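CRISPR-associated protein, Cse1 family (Acidimicrobium ferrooxidans, PDB 4H3T) probably serves as the large Cse1 subunit of the type I-E CRISPR surveillance complex Cascade, which recognises invading DNA. Local coordinates at residues Ala198-Val206 / Val360-Phe369; Arg342-Gln353 / Pro387-Asp395. The protein carries 1 engineered substitution. All coordinates share one frame; numbering follows the deposited sequence.

Of the four segments, 198-206 comes first; its strand 202-206 waits more than 150 residues for a partner, and contact 1 closes that long loop when strand 359-370 pairs with it near the chain's centre. Helix 344-350 comes just before this strand, and contact 2 sets against it the short, weakly bonded helical turn 388-391, closing a loop of 33 residues made largely of strands 359-370 and 375-387. The segments alternate along the chain, so the contacts cross. Contact 1 joins two strands of a three-stranded antiparallel sheet, while contact 2, its centre about 17 Å from that of contact 1, ties elements flanking the sheet. They meet where Ala343, Val345 and Leu346 pack on Val203, Pro205 and Leu362.

Contact 1 (Ala198-Val206 / Val360-Phe369); sequences AWIGFVAPV and VSLLVTSAKF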
loop_
_atom_site.group_PDB
_atom_site.type_symbol
_atom_site.label_atom_id
_atom_site.label_comp_id
_atom_site.label_asym_id
_atom_site.label_seq_id
_atom_site.Cartn_x
_atom_site.Cartn_y
_atom_site.Cartn_z
ATOM N N ALA A 198 -8.738 1.763 -2.003
ATOM C CA ALA A 198 -8.390 1.834 -3.429
ATOM C C ALA A 198 -7.982 3.313 -3.810
ATOM O O ALA A 198 -7.218 3.517 -4.741
ATOM C CB ALA A 198 -9.542 1.340 -4.314
ATOM N N TRP A 199 -8.546 4.306 -3.120
ATOM C CA TRP A 199 -8.267 5.709 -3.337
ATOM C C TRP A 199 -6.974 6.177 -2.685
ATOM O O TRP A 199 -6.245 6.958 -3.272
ATOM C CB TRP A 199 -9.427 6.541 -2.796
ATOM C CG TRP A 199 -9.245 8.010 -3.028
ATOM C CD1 TRP A 199 -9.137 8.648 -4.233
ATOM C CD2 TRP A 199 -9.200 9.033 -2.021
ATOM N NE1 TRP A 199 -8.996 9.990 -4.030
ATOM C CE2 TRP A 199 -8.980 10.253 -2.682
ATOM C CE3 TRP A 199 -9.268 9.024 -0.620
ATOM C CZ2 TRP A 199 -8.807 11.461 -1.992
ATOM C CZ3 TRP A 199 -9.069 10.221 0.071
ATOM C CH2 TRP A 199 -8.883 11.427 -0.618
ATOM N N ILE A 200 -6.716 5.801 -1.446
ATOM C CA ILE A 200 -5.516 6.327 -0.763
ATOM C C ILE A 200 -4.240 5.546 -1.176
ATOM O O ILE A 200 -4.290 4.385 -1.597
ATOM C CB ILE A 200 -5.611 6.378 0.791
ATOM C CG1 ILE A 200 -5.807 4.990 1.441
ATOM C CG2 ILE A 200 -6.704 7.333 1.242
ATOM C CD1 ILE A 200 -5.323 4.864 2.820
ATOM N N GLY A 201 -3.123 6.204 -0.981
ATOM C CA GLY A 201 -1.799 5.599 -1.039
ATOM C C GLY A 201 -1.521 5.073 0.364
ATOM O O GLY A 201 -1.320 5.849 1.287
ATOM N N PHE A 202 -1.542 3.739 0.564
ATOM C CA PHE A 202 -1.376 3.135 1.912
ATOM C C PHE A 202 0.081 2.870 2.234
ATOM O O PHE A 202 0.825 2.411 1.376
ATOM C CB PHE A 202 -2.162 1.868 1.965
ATOM C CG PHE A 202 -1.975 1.015 3.208
ATOM C CD1 PHE A 202 -2.776 1.197 4.331
ATOM C CD2 PHE A 202 -0.945 0.087 3.281
ATOM C CE1 PHE A 202 -2.556 0.434 5.487
ATOM C CE2 PHE A 202 -0.770 -0.693 4.394
ATOM C CZ PHE A 202 -1.556 -0.506 5.499
ATOM N N VAL A 203 0.498 3.222 3.441
ATOM C CA VAL A 203 1.828 2.955 3.946
ATOM C C VAL A 203 1.691 2.563 5.413
ATOM O O VAL A 203 1.006 3.240 6.154
ATOM C CB VAL A 203 2.865 4.091 3.727
ATOM C CG1 VAL A 203 2.435 5.415 4.388
ATOM C CG2 VAL A 203 4.241 3.662 4.265
ATOM N N ALA A 204 2.360 1.511 5.829
ATOM C CA ALA A 204 2.324 1.073 7.231
ATOM C C ALA A 204 3.621 0.340 7.572
ATOM O O ALA A 204 4.179 -0.407 6.756
ATOM C CB ALA A 204 1.125 0.179 7.504
ATOM N N PRO A 205 4.144 0.581 8.774
ATOM C CA PRO A 205 5.343 -0.138 9.176
ATOM C C PRO A 205 5.023 -1.566 9.619
ATOM O O PRO A 205 3.963 -1.872 10.190
ATOM C CB PRO A 205 5.857 0.686 10.367
ATOM C CG PRO A 205 4.570 1.159 11.006
ATOM C CD PRO A 205 3.692 1.507 9.843
ATOM N N VAL A 206 5.968 -2.441 9.370
ATOM C CA VAL A 206 5.874 -3.842 9.760
ATOM C C VAL A 206 7.129 -4.191 10.541
ATOM O O VAL A 206 8.255 -3.851 10.110
ATOM C CB VAL A 206 5.682 -4.710 8.492
ATOM C CG1 VAL A 206 5.688 -6.196 8.845
ATOM C CG2 VAL A 206 4.386 -4.332 7.784
ATOM N N VAL A 360 12.306 -0.719 10.253
ATOM C CA VAL A 360 10.921 -1.192 10.019
ATOM C C VAL A 360 10.833 -1.514 8.582
ATOM O O VAL A 360 11.516 -0.892 7.756
ATOM C CB VAL A 360 9.804 -0.228 10.447
ATOM C CG1 VAL A 360 9.745 -0.105 11.967
ATOM C CG2 VAL A 360 9.937 1.132 9.771
ATOM N N SER A 361 9.934 -2.412 8.250
ATOM C CA SER A 361 9.668 -2.725 6.872
ATOM C C SER A 361 8.374 -1.970 6.478
ATOM O O SER A 361 7.294 -2.251 7.035
ATOM C CB SER A 361 9.531 -4.232 6.746
ATOM O OG SER A 361 9.045 -4.553 5.459
ATOM N N LEU A 362 8.473 -1.033 5.528
ATOM C CA LEU A 362 7.324 -0.237 5.151
ATOM C C LEU A 362 6.562 -0.938 4.063
ATOM O O LEU A 362 7.107 -1.169 3.007
ATOM C CB LEU A 362 7.754 1.162 4.671
ATOM C CG LEU A 362 8.453 2.025 5.673
ATOM C CD1 LEU A 362 8.769 3.335 5.063
ATOM C CD2 LEU A 362 7.599 2.198 6.995
ATOM N N LEU A 363 5.314 -1.268 4.323
ATOM C CA LEU A 363 4.423 -1.883 3.347
ATOM C C LEU A 363 3.754 -0.762 2.620
ATOM O O LEU A 363 3.125 0.053 3.259
ATOM C CB LEU A 363 3.394 -2.757 4.058
ATOM C CG LEU A 363 2.217 -3.327 3.214
ATOM C CD1 LEU A 363 2.693 -4.154 2.034
ATOM C CD2 LEU A 363 1.327 -4.131 4.084
ATOM N N VAL A 364 3.845 -0.714 1.299
ATOM C CA VAL A 364 3.185 0.315 0.506
ATOM C C VAL A 364 2.248 -0.304 -0.481
ATOM O O VAL A 364 2.668 -1.196 -1.246
ATOM C CB VAL A 364 4.369 1.075 -0.212
ATOM C CG1 VAL A 364 3.917 2.060 -1.239
ATOM C CG2 VAL A 364 5.282 1.759 0.801
ATOM N N THR A 365 1.050 0.221 -0.602
ATOM C CA THR A 365 0.140 -0.144 -1.691
ATOM C C THR A 365 -0.559 1.073 -2.343
ATOM O O THR A 365 -0.813 2.075 -1.679
ATOM C CB THR A 365 -0.976 -1.141 -1.247
ATOM O OG1 THR A 365 -1.938 -0.409 -0.445
ATOM C CG2 THR A 365 -0.394 -2.360 -0.496
ATOM N N SER A 366 -0.840 0.986 -3.661
ATOM C CA SER A 366 -1.700 1.980 -4.354
ATOM C C SER A 366 -2.336 1.326 -5.522
ATOM O O SER A 366 -1.874 0.286 -5.960
ATOM C CB SER A 366 -0.929 3.241 -4.774
ATOM O OG SER A 366 -0.092 2.942 -5.861
ATOM N N ALA A 367 -3.408 1.915 -6.019
ATOM C CA ALA A 367 -4.174 1.358 -7.138
ATOM C C ALA A 367 -4.468 2.417 -8.126
ATOM O O ALA A 367 -4.543 3.591 -7.758
ATOM C CB ALA A 367 -5.461 0.753 -6.632
ATOM N N LYS A 368 -4.636 1.987 -9.391
ATOM C CA LYS A 368 -5.007 2.818 -10.525
ATOM C C LYS A 368 -6.137 2.106 -11.283
ATOM O O LYS A 368 -6.057 0.887 -11.525
ATOM C CB LYS A 368 -3.817 3.085 -11.424
ATOM C CG LYS A 368 -3.983 4.349 -12.257
ATOM C CD LYS A 368 -3.046 4.389 -13.485
ATOM C CE LYS A 368 -1.722 5.082 -13.230
ATOM N NZ LYS A 368 -0.938 5.235 -14.492
ATOM N N PHE A 369 -7.229 2.847 -11.551
ATOM C CA PHE A 369 -8.420 2.347 -12.219
ATOM C C PHE A 369 -8.589 2.963 -13.578
ATOM O O PHE A 369 -8.189 4.105 -13.784
ATOM C CB PHE A 369 -9.697 2.650 -11.400
ATOM C CG PHE A 369 -9.718 1.896 -10.117
ATOM C CD1 PHE A 369 -10.398 0.685 -10.017
ATOM C CD2 PHE A 369 -8.994 2.349 -9.019
ATOM C CE1 PHE A 369 -10.343 -0.064 -8.842
ATOM C CE2 PHE A 369 -8.927 1.597 -7.852
ATOM C CZ PHE A 369 -9.602 0.390 -7.769
HETATM O O HOH W 1 -4.553 4.109 -4.542
HETATM O O HOH W 2 -6.973 5.004 -7.062
HETATM O O HOH W 3 -3.910 1.507 -1.345
#
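Phe202-Val206 and Ser361-Thr365 form an antiparallel ladder within a three-stranded sheet, the segment axes 150° apart and 4.4 Å at closest approach. Six backbone hydrogen bonds join Phe202 with Thr365, Ala204 with Leu363 and Val206 with Ser361, a reciprocal pair each; the straightest, Ser361 N to Val206 O, spans 2.9 Å. Between them lie the non-hydrogen-bonded pairs Val203-Val364 and Pro205-Leu362. Pro205 lacks an N-H, but at such a position the ladder needs none.

On the face of Phe202, Ala204 and Val206, the Phe202 ring leans along the ladder: with CG anti to the backbone N (chi1 173°), its CE2 edge meets Leu363 CD2 at 4.0 Å. Val206 CG2 touches Leu363 nearer the backbone, at CB. Thr365 OG1 comes within 3.3 Å of Phe202 CB; Pro54 of helix 52-68 packs on Phe202 and Thr365, Arg58 on Phe202. On the opposite face Val203 and Val364 stand side by side, pointing the same way, their CG2 methyls 4.1 Å apart, and Leu362 CD2 reaches across to CA and CB of Pro205.

N-terminal to Phe202 the direct backbone ladder ends and waters fill in. One joins Ile200 O to Thr365 OG1; another accepts from Ala367 N and lies 2.7 Å from Ala198 O, also near Ile200 O. A third donates to both Ala198 O and Ala367 O, and Ala198 CB rests 3.6 Å from CZ of the Phe369 ring.

Contact 2 (Arg342-Gln353 / Pro387-Asp395); sequences RAGVLSFVEGLQ and PLAVLNQED
Leu388 and Leu391, successive bumps on one side of a weakly bonded helical turn (388-391), plug into the flank and C-terminal end of helix 344-350. The helix preceding strand 359-370 thus packs against the turn that follows strand 375-387, beside the three-stranded antiparallel sheet, to which Leu346 on Leu362 and Leu388 on Val360 join them. Leu388 fills a hollow walled by Val349, Leu352 and Gln353: its CD2 lies 3.3 Å from Val349 O, and the Leu388 and Val349 side chains cross at about a right angle, CD1 of Leu388 3.9 Å from CG1 of Val349. The aliphatic part of Gln353 slides past Leu388 in the opposite direction and closes the outer wall. Leu391 fills the next hollow, its CD1 set against Val349 CG1 and close to Leu346 O; Leu334 of helix 330-334 packs on Leu391 as well.

Beside this apolar pair, Arg342 bends at chi3 (44°) to bring the edge of its guanidinium to the end of the turn. NH1 grips Leu391 O in the carbonyl plane, on a lone pair, at 2.7 Å, and forms a salt bridge with Glu350 OE1 at 3.1 Å, so that one NH1 serves both acceptors, which lie 3.4 Å apart. The Gln393 amide stacks on the guanidinium, the planes 10° apart and Gln393 CD 3.5 Å above the guanidinium centre. From there Gln393 NE2 donates to the syn lone pair of Glu350 OE1 at 3.0 Å, with amide and carboxylate planes 64° apart. With an alanine at position Arg342, the Glu350 carboxylate would probably lose its cationic mate and the Gln393 amide the flat group it stacks on. NH2 is held too, by Leu334 O and by a water that donates to Val390 O at 2.7 Å.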
loop_
_atom_site.group_PDB
_atom_site.type_symbol
_atom_site.label_atom_id
_atom_site.label_comp_id
_atom_site.label_asym_id
_atom_site.label_seq_id
_atom_site.Cartn_x
_atom_site.Cartn_y
_atom_site.Cartn_z
ATOM N N ARG A 342 3.988 13.636 5.345
ATOM C CA ARG A 342 4.105 12.193 5.462
ATOM C C ARG A 342 2.912 11.570 6.257
ATOM O O ARG A 342 2.163 12.260 6.964
ATOM C CB ARG A 342 5.464 11.770 6.090
ATOM C CG ARG A 342 5.583 12.039 7.573
ATOM C CD ARG A 342 6.969 11.735 8.158
ATOM N NE ARG A 342 8.068 12.220 7.325
ATOM C CZ ARG A 342 9.348 11.937 7.494
ATOM N NH1 ARG A 342 9.750 11.244 8.554
ATOM N NH2 ARG A 342 10.246 12.393 6.643
ATOM N N ALA A 343 2.700 10.274 6.025
ATOM C CA ALA A 343 1.712 9.462 6.750
ATOM C C ALA A 343 1.937 9.619 8.237
ATOM O O ALA A 343 3.074 9.585 8.703
ATOM C CB ALA A 343 1.815 8.013 6.355
ATOM N N GLY A 344 0.859 9.826 8.994
ATOM C CA GLY A 344 0.997 10.084 10.430
ATOM C C GLY A 344 1.683 8.947 11.166
ATOM O O GLY A 344 2.374 9.157 12.147
ATOM N N VAL A 345 1.553 7.723 10.643
ATOM C CA VAL A 345 2.200 6.532 11.257
ATOM C C VAL A 345 3.728 6.649 11.182
ATOM O O VAL A 345 4.437 6.217 12.106
ATOM C CB VAL A 345 1.680 5.188 10.657
ATOM C CG1 VAL A 345 2.196 4.896 9.259
ATOM C CG2 VAL A 345 2.027 4.057 11.598
ATOM N N LEU A 346 4.242 7.285 10.104
ATOM C CA LEU A 346 5.672 7.461 9.988
ATOM C C LEU A 346 6.193 8.516 10.982
ATOM O O LEU A 346 7.295 8.356 11.518
ATOM C CB LEU A 346 6.017 7.814 8.536
ATOM C CG LEU A 346 5.689 6.687 7.499
ATOM C CD1 LEU A 346 6.190 7.125 6.108
ATOM C CD2 LEU A 346 6.278 5.378 7.878
ATOM N N SER A 347 5.427 9.586 11.205
ATOM C CA SER A 347 5.753 10.612 12.216
ATOM C C SER A 347 5.707 9.980 13.586
ATOM O O SER A 347 6.548 10.260 14.396
ATOM C CB SER A 347 4.745 11.745 12.160
ATOM O OG SER A 347 4.694 12.403 10.912
ATOM N N PHE A 348 4.765 9.033 13.830
ATOM C CA PHE A 348 4.778 8.361 15.116
ATOM C C PHE A 348 6.064 7.510 15.281
ATOM O O PHE A 348 6.772 7.634 16.276
ATOM C CB PHE A 348 3.539 7.464 15.261
ATOM C CG PHE A 348 3.578 6.649 16.509
ATOM C CD1 PHE A 348 3.668 7.264 17.754
ATOM C CD2 PHE A 348 3.528 5.261 16.457
ATOM C CE1 PHE A 348 3.670 6.513 18.923
ATOM C CE2 PHE A 348 3.601 4.502 17.627
ATOM C CZ PHE A 348 3.658 5.137 18.857
ATOM N N VAL A 349 6.352 6.644 14.284
ATOM C CA VAL A 349 7.501 5.714 14.330
ATOM C C VAL A 349 8.863 6.504 14.447
ATOM O O VAL A 349 9.830 5.998 15.021
ATOM C CB VAL A 349 7.512 4.731 13.106
ATOM C CG1 VAL A 349 8.815 3.914 13.040
ATOM C CG2 VAL A 349 6.348 3.775 13.210
ATOM N N GLU A 350 8.938 7.659 13.808
ATOM C CA GLU A 350 10.108 8.541 13.800
ATOM C C GLU A 350 10.578 8.816 15.240
ATOM O O GLU A 350 11.778 8.894 15.465
ATOM C CB GLU A 350 9.725 9.830 13.035
ATOM C CG GLU A 350 10.672 11.000 13.018
ATOM C CD GLU A 350 10.117 12.232 12.314
ATOM O OE1 GLU A 350 9.167 12.121 11.493
ATOM O OE2 GLU A 350 10.669 13.325 12.581
ATOM N N GLY A 351 9.650 8.917 16.207
ATOM C CA GLY A 351 10.013 9.143 17.595
ATOM C C GLY A 351 10.302 7.917 18.447
ATOM O O GLY A 351 10.388 8.076 19.660
ATOM N N LEU A 352 10.473 6.705 17.870
ATOM C CA LEU A 352 10.662 5.455 18.652
ATOM C C LEU A 352 12.095 4.852 18.732
ATOM O O LEU A 352 12.259 3.726 19.222
ATOM C CB LEU A 352 9.723 4.347 18.076
ATOM C CG LEU A 352 8.249 4.695 18.016
ATOM C CD1 LEU A 352 7.425 3.539 17.477
ATOM C CD2 LEU A 352 7.734 5.157 19.366
ATOM N N GLN A 353 13.104 5.541 18.297
ATOM C CA GLN A 353 14.506 5.029 18.429
ATOM C C GLN A 353 14.932 4.614 19.890
ATOM O O GLN A 353 15.560 3.558 20.094
ATOM C CB GLN A 353 15.464 6.131 17.990
ATOM C CG GLN A 353 15.257 6.460 16.476
ATOM C CD GLN A 353 16.553 6.665 15.708
ATOM O OE1 GLN A 353 17.409 5.772 15.632
ATOM N NE2 GLN A 353 16.693 7.800 15.041
ATOM N N PRO A 387 15.483 2.350 7.737
ATOM C CA PRO A 387 15.987 2.768 9.050
ATOM C C PRO A 387 15.184 3.890 9.636
ATOM O O PRO A 387 14.760 4.826 8.901
ATOM C CB PRO A 387 17.403 3.302 8.740
ATOM C CG PRO A 387 17.748 2.755 7.456
ATOM C CD PRO A 387 16.506 2.588 6.691
ATOM N N LEU A 388 14.981 3.838 10.954
ATOM C CA LEU A 388 14.325 4.955 11.615
ATOM C C LEU A 388 15.178 6.213 11.449
ATOM O O LEU A 388 14.641 7.307 11.366
ATOM C CB LEU A 388 14.066 4.674 13.112
ATOM C CG LEU A 388 12.707 4.123 13.393
ATOM C CD1 LEU A 388 12.509 2.827 12.667
ATOM C CD2 LEU A 388 12.463 3.996 14.923
ATOM N N ALA A 389 16.476 6.047 11.288
ATOM C CA ALA A 389 17.382 7.200 11.012
ATOM C C ALA A 389 16.970 7.993 9.759
ATOM O O ALA A 389 17.100 9.205 9.763
ATOM C CB ALA A 389 18.801 6.701 10.839
ATOM N N VAL A 390 16.418 7.339 8.732
ATOM C CA VAL A 390 16.010 7.981 7.478
ATOM C C VAL A 390 14.689 8.757 7.669
ATOM O O VAL A 390 14.429 9.750 6.970
ATOM C CB VAL A 390 15.961 6.923 6.360
ATOM C CG1 VAL A 390 15.235 7.420 5.107
ATOM C CG2 VAL A 390 17.374 6.447 6.026
ATOM N N LEU A 391 13.888 8.336 8.635
ATOM C CA LEU A 391 12.631 9.016 9.016
ATOM C C LEU A 391 12.901 10.260 9.840
ATOM O O LEU A 391 12.012 11.110 9.965
ATOM C CB LEU A 391 11.689 8.104 9.799
ATOM C CG LEU A 391 11.297 6.852 9.143
ATOM C CD1 LEU A 391 10.310 6.060 10.023
ATOM C CD2 LEU A 391 10.670 7.138 7.759
ATOM N N ASN A 392 14.125 10.389 10.394
ATOM C CA ASN A 392 14.535 11.540 11.245
ATOM C C ASN A 392 14.532 12.865 10.502
ATOM O O ASN A 392 15.315 13.094 9.566
ATOM C CB ASN A 392 15.923 11.273 11.815
ATOM C CG ASN A 392 16.367 12.177 12.952
ATOM O OD1 ASN A 392 15.910 13.319 13.114
ATOM N ND2 ASN A 392 17.397 11.749 13.667
ATOM N N GLN A 393 13.650 13.750 10.920
ATOM C CA GLN A 393 13.525 15.092 10.346
ATOM C C GLN A 393 14.335 16.163 11.127
ATOM O O GLN A 393 14.657 17.218 10.557
ATOM C CB GLN A 393 12.049 15.484 10.282
ATOM C CG GLN A 393 11.354 14.639 9.214
ATOM C CD GLN A 393 9.966 15.094 9.021
ATOM O OE1 GLN A 393 9.684 15.956 8.211
ATOM N NE2 GLN A 393 9.131 14.707 9.897
ATOM N N GLU A 394 14.695 15.844 12.375
ATOM C CA GLU A 394 15.527 16.671 13.280
ATOM C C GLU A 394 16.947 16.792 12.684
ATOM O O GLU A 394 17.428 17.907 12.477
ATOM C CB GLU A 394 15.569 16.031 14.695
ATOM C CG GLU A 394 15.187 16.982 15.818
ATOM C CD GLU A 394 15.810 16.630 17.154
ATOM O OE1 GLU A 394 15.424 15.587 17.730
ATOM O OE2 GLU A 394 16.704 17.382 17.612
ATOM N N ASP A 395 17.596 15.621 12.423
ATOM C CA ASP A 395 18.895 15.483 11.737
ATOM C C ASP A 395 18.628 14.803 10.397
ATOM O O ASP A 395 18.587 13.568 10.316
ATOM C CB ASP A 395 19.903 14.670 12.572
ATOM C CG ASP A 395 21.302 14.601 11.977
ATOM O OD1 ASP A 395 21.455 14.872 10.736
ATOM O OD2 ASP A 395 22.254 14.335 12.746
HETATM O O HOH W 4 12.840 11.863 6.745
#